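Local coordinates for RNA polymerase II subunit A C-terminal domain phosphatase SSU72 (Homo sapiens, PDB 4H3K), which dephosphorylates phosphoserine in the C-terminal heptapeptide repeats of RNA polymerase II and takes part in RNA processing, transcription termination and pre-mRNA polyadenylation, at residues A42-F51 against F173-Q183. The protein carries 1 engineered substitution. Numbering follows the deposited sequence.
Sequences AHNILSKRGF and FLICELCQCIQ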
ATOM      1  N   ALA B  42       0.470 -12.830 -20.194  1.00 25.82           N
ATOM      2  CA  ALA B  42       0.917 -11.481 -19.846  1.00 25.66           C
ATOM      3  C   ALA B  42       2.301 -11.534 -19.201  1.00 25.70           C
ATOM      4  O   ALA B  42       3.122 -10.711 -19.499  1.00 25.34           O
ATOM      5  CB  ALA B  42      -0.099 -10.797 -18.905  1.00 24.93           C
ATOM      6  N   HIS B  43       2.537 -12.517 -18.323  1.00 25.67           N
ATOM      7  CA  HIS B  43       3.839 -12.711 -17.674  1.00 26.93           C
ATOM      8  C   HIS B  43       4.876 -12.844 -18.780  1.00 28.21           C
ATOM      9  O   HIS B  43       5.891 -12.143 -18.769  1.00 28.85           O
ATOM     10  CB  HIS B  43       3.800 -13.987 -16.819  1.00 26.59           C
ATOM     11  CG  HIS B  43       4.991 -14.190 -15.928  1.00 29.22           C
ATOM     12  ND1 HIS B  43       4.888 -14.805 -14.692  1.00 28.08           N
ATOM     13  CD2 HIS B  43       6.305 -13.908 -16.098  1.00 28.91           C
ATOM     14  CE1 HIS B  43       6.082 -14.875 -14.137  1.00 29.44           C
ATOM     15  NE2 HIS B  43       6.960 -14.332 -14.964  1.00 31.64           N
ATOM     16  N   ASN B  44       4.590 -13.709 -19.751  1.00 28.46           N
ATOM     17  CA  ASN B  44       5.514 -13.959 -20.855  1.00 30.64           C
ATOM     18  C   ASN B  44       5.835 -12.678 -21.656  1.00 30.46           C
ATOM     19  O   ASN B  44       7.020 -12.348 -21.838  1.00 30.91           O
ATOM     20  CB  ASN B  44       4.997 -15.105 -21.752  1.00 30.91           C
ATOM     21  CG  ASN B  44       6.045 -15.590 -22.787  1.00 36.45           C
ATOM     22  OD1 ASN B  44       5.854 -15.416 -23.995  1.00 40.10           O
ATOM     23  ND2 ASN B  44       7.148 -16.166 -22.312  1.00 37.28           N
ATOM     24  N   ILE B  45       4.811 -11.955 -22.118  1.00 29.92           N
ATOM     25  CA  ILE B  45       5.047 -10.733 -22.913  1.00 29.89           C
ATOM     26  C   ILE B  45       5.797  -9.679 -22.061  1.00 29.92           C
ATOM     27  O   ILE B  45       6.814  -9.108 -22.497  1.00 29.74           O
ATOM     28  CB  ILE B  45       3.713 -10.114 -23.477  1.00 29.79           C
ATOM     29  CG1 ILE B  45       2.957 -11.111 -24.402  1.00 33.50           C
ATOM     30  CG2 ILE B  45       3.983  -8.797 -24.256  1.00 30.86           C
ATOM     31  CD1 ILE B  45       3.810 -12.023 -25.203  1.00 35.62           C
ATOM     32  N   LEU B  46       5.319  -9.439 -20.836  1.00 28.02           N
ATOM     33  CA  LEU B  46       5.940  -8.403 -19.982  1.00 28.32           C
ATOM     34  C   LEU B  46       7.390  -8.756 -19.710  1.00 29.24           C
ATOM     35  O   LEU B  46       8.268  -7.906 -19.837  1.00 28.75           O
ATOM     36  CB  LEU B  46       5.160  -8.184 -18.686  1.00 26.48           C
ATOM     37  CG  LEU B  46       3.807  -7.457 -18.887  1.00 26.21           C
ATOM     38  CD1 LEU B  46       2.968  -7.544 -17.655  1.00 25.87           C
ATOM     39  CD2 LEU B  46       3.975  -5.972 -19.232  1.00 23.38           C
ATOM     40  N   SER B  47       7.628 -10.026 -19.366  1.00 30.27           N
ATOM     41  CA  SER B  47       8.974 -10.473 -19.024  1.00 32.77           C
ATOM     42  C   SER B  47       9.912 -10.257 -20.217  1.00 33.60           C
ATOM     43  O   SER B  47      11.005  -9.743 -20.054  1.00 33.68           O
ATOM     44  CB  SER B  47       8.951 -11.932 -18.592  1.00 32.51           C
ATOM     45  OG  SER B  47      10.262 -12.406 -18.466  1.00 37.80           O
ATOM     46  N   LYS B  48       9.449 -10.617 -21.413  1.00 34.33           N
ATOM     47  CA  LYS B  48      10.229 -10.476 -22.650  1.00 36.33           C
ATOM     48  C   LYS B  48      10.507  -9.024 -22.998  1.00 36.64           C
ATOM     49  O   LYS B  48      11.541  -8.701 -23.593  1.00 38.18           O
ATOM     50  CB  LYS B  48       9.510 -11.166 -23.812  1.00 37.09           C
ATOM     51  CG  LYS B  48       9.872 -12.627 -23.957  1.00 41.16           C
ATOM     52  CD  LYS B  48       8.861 -13.376 -24.847  1.00 47.52           C
ATOM     53  CE  LYS B  48       9.431 -14.680 -25.409  1.00 51.54           C
ATOM     54  NZ  LYS B  48      10.398 -15.287 -24.453  1.00 54.99           N
ATOM     55  N   ARG B  49       9.598  -8.141 -22.607  1.00 35.14           N
ATOM     56  CA  ARG B  49       9.780  -6.726 -22.864  1.00 35.78           C
ATOM     57  C   ARG B  49      10.432  -5.958 -21.727  1.00 34.98           C
ATOM     58  O   ARG B  49      10.373  -4.735 -21.675  1.00 35.50           O
ATOM     59  CB  ARG B  49       8.500  -6.092 -23.425  1.00 34.95           C
ATOM     60  CG  ARG B  49       8.449  -6.313 -24.960  1.00 38.35           C
ATOM     61  CD  ARG B  49       7.083  -6.759 -25.433  1.00 38.09           C
ATOM     62  NE  ARG B  49       7.107  -7.381 -26.767  1.00 38.29           N
ATOM     63  CZ  ARG B  49       6.197  -7.111 -27.696  1.00 39.02           C
ATOM     64  NH1 ARG B  49       5.254  -6.196 -27.438  1.00 35.66           N
ATOM     65  NH2 ARG B  49       6.251  -7.704 -28.880  1.00 37.86           N
ATOM     66  N   GLY B  50      11.095  -6.692 -20.840  1.00 35.02           N
ATOM     67  CA  GLY B  50      12.005  -6.090 -19.866  1.00 34.58           C
ATOM     68  C   GLY B  50      11.378  -5.601 -18.563  1.00 33.68           C
ATOM     69  O   GLY B  50      12.036  -4.877 -17.819  1.00 34.38           O
ATOM     70  N   PHE B  51      10.133  -5.994 -18.271  1.00 31.55           N
ATOM     71  CA  PHE B  51       9.485  -5.619 -16.989  1.00 30.80           C
ATOM     72  C   PHE B  51       9.794  -6.620 -15.907  1.00 30.76           C
ATOM     73  O   PHE B  51      10.044  -7.784 -16.184  1.00 31.07           O
ATOM     74  CB  PHE B  51       7.957  -5.549 -17.131  1.00 29.88           C
ATOM     75  CG  PHE B  51       7.484  -4.366 -17.918  1.00 29.32           C
ATOM     76  CD1 PHE B  51       7.260  -3.142 -17.295  1.00 29.85           C
ATOM     77  CD2 PHE B  51       7.277  -4.471 -19.285  1.00 29.02           C
ATOM     78  CE1 PHE B  51       6.814  -2.029 -18.032  1.00 28.51           C
ATOM     79  CE2 PHE B  51       6.864  -3.370 -20.037  1.00 29.93           C
ATOM     80  CZ  PHE B  51       6.619  -2.155 -19.416  1.00 29.84           C
ATOM     81  N   PHE B 173      -1.219  -8.077 -24.681  1.00 28.11           N
ATOM     82  CA  PHE B 173      -0.650  -6.939 -25.419  1.00 28.80           C
ATOM     83  C   PHE B 173      -1.228  -5.594 -24.961  1.00 28.78           C
ATOM     84  O   PHE B 173      -0.499  -4.617 -24.892  1.00 29.36           O
ATOM     85  CB  PHE B 173      -0.751  -7.124 -26.944  1.00 29.62           C
ATOM     86  CG  PHE B 173       0.281  -8.109 -27.498  1.00 31.62           C
ATOM     87  CD1 PHE B 173       1.647  -7.808 -27.447  1.00 33.93           C
ATOM     88  CD2 PHE B 173      -0.112  -9.333 -28.039  1.00 34.19           C
ATOM     89  CE1 PHE B 173       2.622  -8.705 -27.937  1.00 35.36           C
ATOM     90  CE2 PHE B 173       0.853 -10.251 -28.541  1.00 36.87           C
ATOM     91  CZ  PHE B 173       2.228  -9.929 -28.477  1.00 37.56           C
ATOM     92  N   LEU B 174      -2.504  -5.563 -24.591  1.00 28.20           N
ATOM     93  CA  LEU B 174      -3.109  -4.358 -24.023  1.00 28.32           C
ATOM     94  C   LEU B 174      -2.479  -4.007 -22.660  1.00 27.28           C
ATOM     95  O   LEU B 174      -2.157  -2.864 -22.382  1.00 25.88           O
ATOM     96  CB  LEU B 174      -4.624  -4.543 -23.878  1.00 29.32           C
ATOM     97  CG  LEU B 174      -5.479  -3.377 -23.375  1.00 32.29           C
ATOM     98  CD1 LEU B 174      -5.415  -2.174 -24.332  1.00 33.29           C
ATOM     99  CD2 LEU B 174      -6.941  -3.849 -23.209  1.00 36.44           C
ATOM    100  N   ILE B 175      -2.309  -5.021 -21.816  1.00 26.88           N
ATOM    101  CA  ILE B 175      -1.618  -4.879 -20.550  1.00 26.25           C
ATOM    102  C   ILE B 175      -0.186  -4.356 -20.755  1.00 25.93           C
ATOM    103  O   ILE B 175       0.248  -3.429 -20.048  1.00 26.13           O
ATOM    104  CB  ILE B 175      -1.639  -6.237 -19.779  1.00 25.86           C
ATOM    105  CG1 ILE B 175      -3.018  -6.434 -19.155  1.00 26.46           C
ATOM    106  CG2 ILE B 175      -0.586  -6.257 -18.657  1.00 26.82           C
ATOM    107  CD1 ILE B 175      -3.391  -7.929 -18.790  1.00 24.48           C
ATOM    108  N   CYS B 176       0.529  -4.933 -21.725  1.00 26.79           N
ATOM    109  CA  CYS B 176       1.881  -4.475 -22.058  1.00 27.45           C
ATOM    110  C   CYS B 176       1.853  -3.003 -22.493  1.00 26.90           C
ATOM    111  O   CYS B 176       2.689  -2.201 -22.049  1.00 26.08           O
ATOM    112  CB  CYS B 176       2.525  -5.354 -23.153  1.00 28.77           C
ATOM    113  SG  CYS B 176       4.259  -4.874 -23.492  1.00 34.70           S
ATOM    114  N   GLU B 177       0.882  -2.643 -23.335  1.00 26.59           N
ATOM    115  CA  GLU B 177       0.727  -1.239 -23.761  1.00 29.04           C
ATOM    116  C   GLU B 177       0.484  -0.306 -22.578  1.00 27.29           C
ATOM    117  O   GLU B 177       1.147   0.742 -22.444  1.00 26.95           O
ATOM    118  CB  GLU B 177      -0.369  -1.101 -24.829  1.00 30.58           C
ATOM    119  CG  GLU B 177      -0.060  -0.032 -25.826  1.00 37.53           C
ATOM    120  CD  GLU B 177      -1.139   0.164 -26.858  1.00 45.56           C
ATOM    121  OE1 GLU B 177      -1.905  -0.809 -27.108  1.00 45.03           O
ATOM    122  OE2 GLU B 177      -1.173   1.290 -27.434  1.00 49.53           O
ATOM    123  N   LEU B 178      -0.409  -0.714 -21.681  1.00 26.20           N
ATOM    124  CA  LEU B 178      -0.659   0.059 -20.477  1.00 26.05           C
ATOM    125  C   LEU B 178       0.594   0.208 -19.611  1.00 25.39           C
ATOM    126  O   LEU B 178       0.923   1.305 -19.185  1.00 26.04           O
ATOM    127  CB  LEU B 178      -1.822  -0.540 -19.685  1.00 26.01           C
ATOM    128  CG  LEU B 178      -2.119   0.170 -18.358  1.00 28.17           C
ATOM    129  CD1 LEU B 178      -2.583   1.622 -18.599  1.00 30.70           C
ATOM    130  CD2 LEU B 178      -3.140  -0.601 -17.526  1.00 29.24           C
ATOM    131  N   CYS B 179       1.321  -0.877 -19.394  1.00 25.06           N
ATOM    132  CA  CYS B 179       2.509  -0.830 -18.549  1.00 26.12           C
ATOM    133  C   CYS B 179       3.580   0.049 -19.177  1.00 27.16           C
ATOM    134  O   CYS B 179       4.258   0.795 -18.498  1.00 27.91           O
ATOM    135  CB  CYS B 179       3.041  -2.238 -18.275  1.00 25.67           C
ATOM    136  SG  CYS B 179       1.935  -3.089 -17.108  1.00 28.36           S
ATOM    137  N   GLN B 180       3.695  -0.024 -20.485  1.00 28.41           N
ATOM    138  CA  GLN B 180       4.562   0.873 -21.241  1.00 31.68           C
ATOM    139  C   GLN B 180       4.255   2.349 -21.035  1.00 31.98           C
ATOM    140  O   GLN B 180       5.161   3.156 -20.747  1.00 32.55           O
ATOM    141  CB  GLN B 180       4.443   0.518 -22.717  1.00 32.50           C
ATOM    142  CG  GLN B 180       5.651   0.874 -23.432  1.00 42.02           C
ATOM    143  CD  GLN B 180       6.810   0.081 -22.900  1.00 48.64           C
ATOM    144  OE1 GLN B 180       6.679  -1.127 -22.675  1.00 50.34           O
ATOM    145  NE2 GLN B 180       7.948   0.747 -22.685  1.00 48.90           N
ATOM    146  N   CYS B 181       2.982   2.711 -21.180  1.00 32.70           N
ATOM    147  CA  CYS B 181       2.563   4.079 -20.923  1.00 35.04           C
ATOM    148  C   CYS B 181       2.932   4.508 -19.537  1.00 34.98           C
ATOM    149  O   CYS B 181       3.561   5.546 -19.369  1.00 36.10           O
ATOM    150  CB  CYS B 181       1.065   4.234 -21.037  1.00 35.05           C
ATOM    151  SG  CYS B 181       0.592   4.285 -22.623  1.00 41.77           S
ATOM    152  N   ILE B 182       2.548   3.701 -18.549  1.00 34.87           N
ATOM    153  CA  ILE B 182       2.801   4.033 -17.144  1.00 36.24           C
ATOM    154  C   ILE B 182       4.285   4.287 -16.908  1.00 38.45           C
ATOM    155  O   ILE B 182       4.657   5.330 -16.353  1.00 40.27           O
ATOM    156  CB  ILE B 182       2.206   2.973 -16.184  1.00 35.52           C
ATOM    157  CG1 ILE B 182       0.683   3.123 -16.157  1.00 33.65           C
ATOM    158  CG2 ILE B 182       2.793   3.115 -14.786  1.00 36.54           C
ATOM    159  CD1 ILE B 182      -0.055   1.894 -15.607  1.00 34.28           C
ATOM    160  N   GLN B 183       5.133   3.371 -17.370  1.00 40.06           N
ATOM    161  CA  GLN B 183       6.587   3.586 -17.352  1.00 42.14           C
ATOM    162  C   GLN B 183       7.105   4.872 -17.991  1.00 42.24           C
ATOM    163  O   GLN B 183       8.152   5.364 -17.588  1.00 43.31           O
ATOM    164  CB  GLN B 183       7.321   2.392 -17.963  1.00 43.33           C
ATOM    165  CG  GLN B 183       7.519   1.300 -16.948  1.00 47.39           C
ATOM    166  CD  GLN B 183       8.974   1.115 -16.576  1.00 49.54           C
ATOM    167  OE1 GLN B 183       9.472   1.685 -15.600  1.00 52.70           O
ATOM    168  NE2 GLN B 183       9.668   0.324 -17.367  1.00 53.07           N
TER
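Phe173 meets Ile45 and Arg49 where helix 165-184 packs beside helix 38-48 on the same face of the central, mainly parallel sheet of an alpha/beta fold. The short helical segments cross at -39°, with their axes 9.3 Å apart. Ile45 sets CG1 over one face of the Phe173 ring. The Arg49 guanidinium reaches the ring edge, and its own face lies over Phe173 CE1, with NH1 3.7 Å from that carbon. The two planes are 54° apart, so the groups are tilted rather than face to face. Ile175 turns CG2 to Leu46 CD1 at 3.9 Å. On the sheet side, Ile175 also touches Leu129, and Leu46 touches Val30. Cys176 packs CB against Ile45 CG2. Its SG lies anti to the backbone N (chi1 -176°), which brings it beside Arg49 CD. Leu46 CD2 settles on the helix backbone, 3.8 Å from Cys176 CA, and also touches Cys179 CB. Cys179 then makes an off-centre CH-pi contact, its CB 4.2 Å from the centroid of the Phe51 ring. Gly50 is the C-prime residue of the Schellman motif that ends helix 38-48, and Phe51 N closes it on Leu46 O. Gln180, bent at chi2, brings OE1 to the ring edge, 3.4 Å from Phe51 CZ. Gln183 approaches the edge at another carbon, its CG 3.6 Å from Phe51 CE1. With alanine at Phe51, a gap would probably open beside Cys179, and the Gln180 and Gln183 side chains would lose the ring they pack against. Gln183 NE2 also lies near that edge, 3.8 Å from Phe51 CE1.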